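PDB 6PV5: putative O-GlcNAcase nagJ from Clostridium perfringens, which probably cleaves N-acetylglucosamine from glycans as a family 84 hexosaminidase, this chain being an N-terminal portion that includes the catalytic barrel. Local coordinates for residues 230-235 / 264-270. Sequence-based numbering, arbitrary orientation.
Sequences HREKWR and ISPGLDI
Pro266 presses its CB onto one face of Trp234 where the loops after the second and third strands of the (beta/alpha)8 barrel, the catalytic fold of family 84 glycosidases, come together. Pro266 CB sits 3.7 Å from the centroid of the indole five-membered ring, nearly on its normal, a CH-pi contact. Arg235 covers the opposite face, its chain extended from CG to NE: CG lies over the rim of the indole and the guanidinium, tilted against the ring, sets a face over CZ2. With CG between the backbone N and carbonyl carbon (chi1 62°), the indole is directed across the neighbouring loop, and its six-membered ring reaches Ile270, with CH2 4.0 Å from CD1. Asp269 ties the two side chains together: the salt bridge from Arg235 NH1 to Asp269 OD2 spans 2.9 Å, though its hydrogen bonds are bent and weak, and Arg235 NE pairs with Asp280 of helix 274-294. At the barrel end, Ser265 N donates to His230 O at 2.8 Å. Leu268 lies against one guanidinium face of the extended Arg231, whose side chain is about 7 Å from that of Asp305, the predicted proton donor. Straightest of the polar links is Trp234 NE1 to Asp269 OD1, 3.1 Å at 174°, in the indole plane and using the syn lone pair of Asp269 OD1.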
loop_
_atom_site.group_PDB
_atom_site.type_symbol
_atom_site.label_atom_id
_atom_site.label_comp_id
_atom_site.label_asym_id
_atom_site.label_seq_id
_atom_site.Cartn_x
_atom_site.Cartn_y
_atom_site.Cartn_z
ATOM N N HIS A 230 17.817 -6.216 14.154
ATOM C CA HIS A 230 16.712 -7.056 13.746
ATOM C C HIS A 230 17.279 -8.387 13.250
ATOM O O HIS A 230 16.528 -9.348 13.144
ATOM C CB HIS A 230 15.775 -6.302 12.784
ATOM C CG HIS A 230 15.846 -6.846 11.399
ATOM N ND1 HIS A 230 17.005 -6.780 10.641
ATOM C CD2 HIS A 230 14.951 -7.547 10.673
ATOM C CE1 HIS A 230 16.807 -7.392 9.491
ATOM N NE2 HIS A 230 15.556 -7.868 9.490
ATOM N N ARG A 231 18.599 -8.447 12.984
ATOM C CA ARG A 231 19.188 -9.554 12.237
ATOM C C ARG A 231 20.578 -9.963 12.737
ATOM O O ARG A 231 20.716 -10.994 13.390
ATOM C CB ARG A 231 19.255 -9.252 10.735
ATOM C CG ARG A 231 19.616 -10.458 9.877
ATOM C CD ARG A 231 19.806 -10.153 8.401
ATOM N NE ARG A 231 20.312 -11.354 7.748
ATOM C CZ ARG A 231 21.589 -11.587 7.443
ATOM N NH1 ARG A 231 21.939 -12.726 6.864
ATOM N NH2 ARG A 231 22.513 -10.685 7.714
ATOM N N GLU A 232 21.631 -9.244 12.317
ATOM C CA GLU A 232 22.992 -9.652 12.648
ATOM C C GLU A 232 23.152 -9.695 14.167
ATOM O O GLU A 232 23.745 -10.626 14.709
ATOM C CB GLU A 232 24.042 -8.693 12.086
ATOM C CG GLU A 232 24.537 -9.059 10.698
ATOM C CD GLU A 232 23.851 -8.318 9.557
ATOM O OE1 GLU A 232 22.742 -7.767 9.774
ATOM O OE2 GLU A 232 24.432 -8.293 8.450
ATOM N N LYS A 233 22.611 -8.676 14.838
ATOM C CA LYS A 233 22.679 -8.576 16.285
ATOM C C LYS A 233 21.301 -8.812 16.897
ATOM O O LYS A 233 20.889 -8.055 17.772
ATOM C CB LYS A 233 23.088 -7.149 16.661
ATOM C CG LYS A 233 24.450 -6.681 16.169
ATOM C CD LYS A 233 24.815 -5.318 16.737
ATOM C CE LYS A 233 25.976 -4.661 16.021
ATOM N NZ LYS A 233 27.268 -5.327 16.312
ATOM N N TRP A 234 20.570 -9.840 16.437
ATOM C CA TRP A 234 19.210 -10.061 16.927
ATOM C C TRP A 234 19.179 -10.353 18.426
ATOM O O TRP A 234 18.179 -10.075 19.078
ATOM C CB TRP A 234 18.487 -11.173 16.164
ATOM C CG TRP A 234 19.141 -12.510 16.282
ATOM C CD1 TRP A 234 20.141 -12.995 15.495
ATOM C CD2 TRP A 234 18.844 -13.547 17.239
ATOM N NE1 TRP A 234 20.473 -14.268 15.876
ATOM C CE2 TRP A 234 19.690 -14.635 16.944
ATOM C CE3 TRP A 234 17.950 -13.663 18.310
ATOM C CZ2 TRP A 234 19.677 -15.819 17.682
ATOM C CZ3 TRP A 234 17.921 -14.843 19.028
ATOM C CH2 TRP A 234 18.781 -15.901 18.722
ATOM N N ARG A 235 20.254 -10.942 18.954
ATOM C CA ARG A 235 20.309 -11.266 20.373
ATOM C C ARG A 235 20.390 -10.000 21.229
ATOM O O ARG A 235 19.905 -9.996 22.357
ATOM C CB ARG A 235 21.499 -12.180 20.663
ATOM C CG ARG A 235 21.355 -13.571 20.070
ATOM C CD ARG A 235 22.748 -14.154 20.030
ATOM N NE ARG A 235 22.810 -15.479 19.428
ATOM C CZ ARG A 235 23.064 -15.718 18.146
ATOM N NH1 ARG A 235 23.277 -14.716 17.309
ATOM N NH2 ARG A 235 23.111 -16.963 17.705
ATOM N N ILE A 264 12.162 -10.106 13.565
ATOM C CA ILE A 264 13.444 -10.680 13.939
ATOM C C ILE A 264 13.836 -11.713 12.883
ATOM O O ILE A 264 13.028 -12.571 12.541
ATOM C CB ILE A 264 13.331 -11.345 15.330
ATOM C CG1 ILE A 264 12.754 -10.382 16.366
ATOM C CG2 ILE A 264 14.685 -11.873 15.769
ATOM C CD1 ILE A 264 12.340 -11.037 17.662
ATOM N N SER A 265 15.085 -11.646 12.395
ATOM C CA SER A 265 15.600 -12.604 11.431
ATOM C C SER A 265 16.818 -13.297 12.014
ATOM O O SER A 265 17.943 -12.921 11.705
ATOM C CB SER A 265 15.952 -11.981 10.088
ATOM O OG SER A 265 14.882 -11.202 9.594
ATOM N N PRO A 266 16.629 -14.330 12.861
ATOM C CA PRO A 266 17.750 -14.963 13.562
ATOM C C PRO A 266 18.439 -16.032 12.727
ATOM O O PRO A 266 19.449 -16.600 13.141
ATOM C CB PRO A 266 17.033 -15.681 14.711
ATOM C CG PRO A 266 15.683 -16.053 14.141
ATOM C CD PRO A 266 15.314 -14.887 13.238
ATOM N N GLY A 267 17.868 -16.286 11.545
ATOM C CA GLY A 267 18.166 -17.470 10.753
ATOM C C GLY A 267 19.634 -17.619 10.354
ATOM O O GLY A 267 20.080 -18.736 10.126
ATOM N N LEU A 268 20.377 -16.513 10.257
ATOM C CA LEU A 268 21.754 -16.585 9.782
ATOM C C LEU A 268 22.669 -17.382 10.719
ATOM O O LEU A 268 23.619 -17.995 10.240
ATOM C CB LEU A 268 22.304 -15.199 9.399
ATOM C CG LEU A 268 22.842 -14.221 10.458
ATOM C CD1 LEU A 268 22.021 -14.125 11.739
ATOM C CD2 LEU A 268 24.333 -14.374 10.720
ATOM N N ASP A 269 22.390 -17.406 12.035
ATOM C CA ASP A 269 23.321 -18.089 12.928
ATOM C C ASP A 269 22.642 -18.829 14.085
ATOM O O ASP A 269 23.332 -19.510 14.845
ATOM C CB ASP A 269 24.423 -17.144 13.418
ATOM C CG ASP A 269 23.953 -16.099 14.418
ATOM O OD1 ASP A 269 22.737 -16.061 14.736
ATOM O OD2 ASP A 269 24.814 -15.348 14.895
ATOM N N ILE A 270 21.313 -18.704 14.224
ATOM C CA ILE A 270 20.600 -19.323 15.331
ATOM C C ILE A 270 20.957 -20.809 15.414
ATOM O O ILE A 270 21.198 -21.470 14.402
ATOM C CB ILE A 270 19.080 -19.066 15.267
ATOM C CG1 ILE A 270 18.381 -19.449 16.575
ATOM C CG2 ILE A 270 18.450 -19.752 14.060
ATOM C CD1 ILE A 270 16.999 -18.861 16.753
#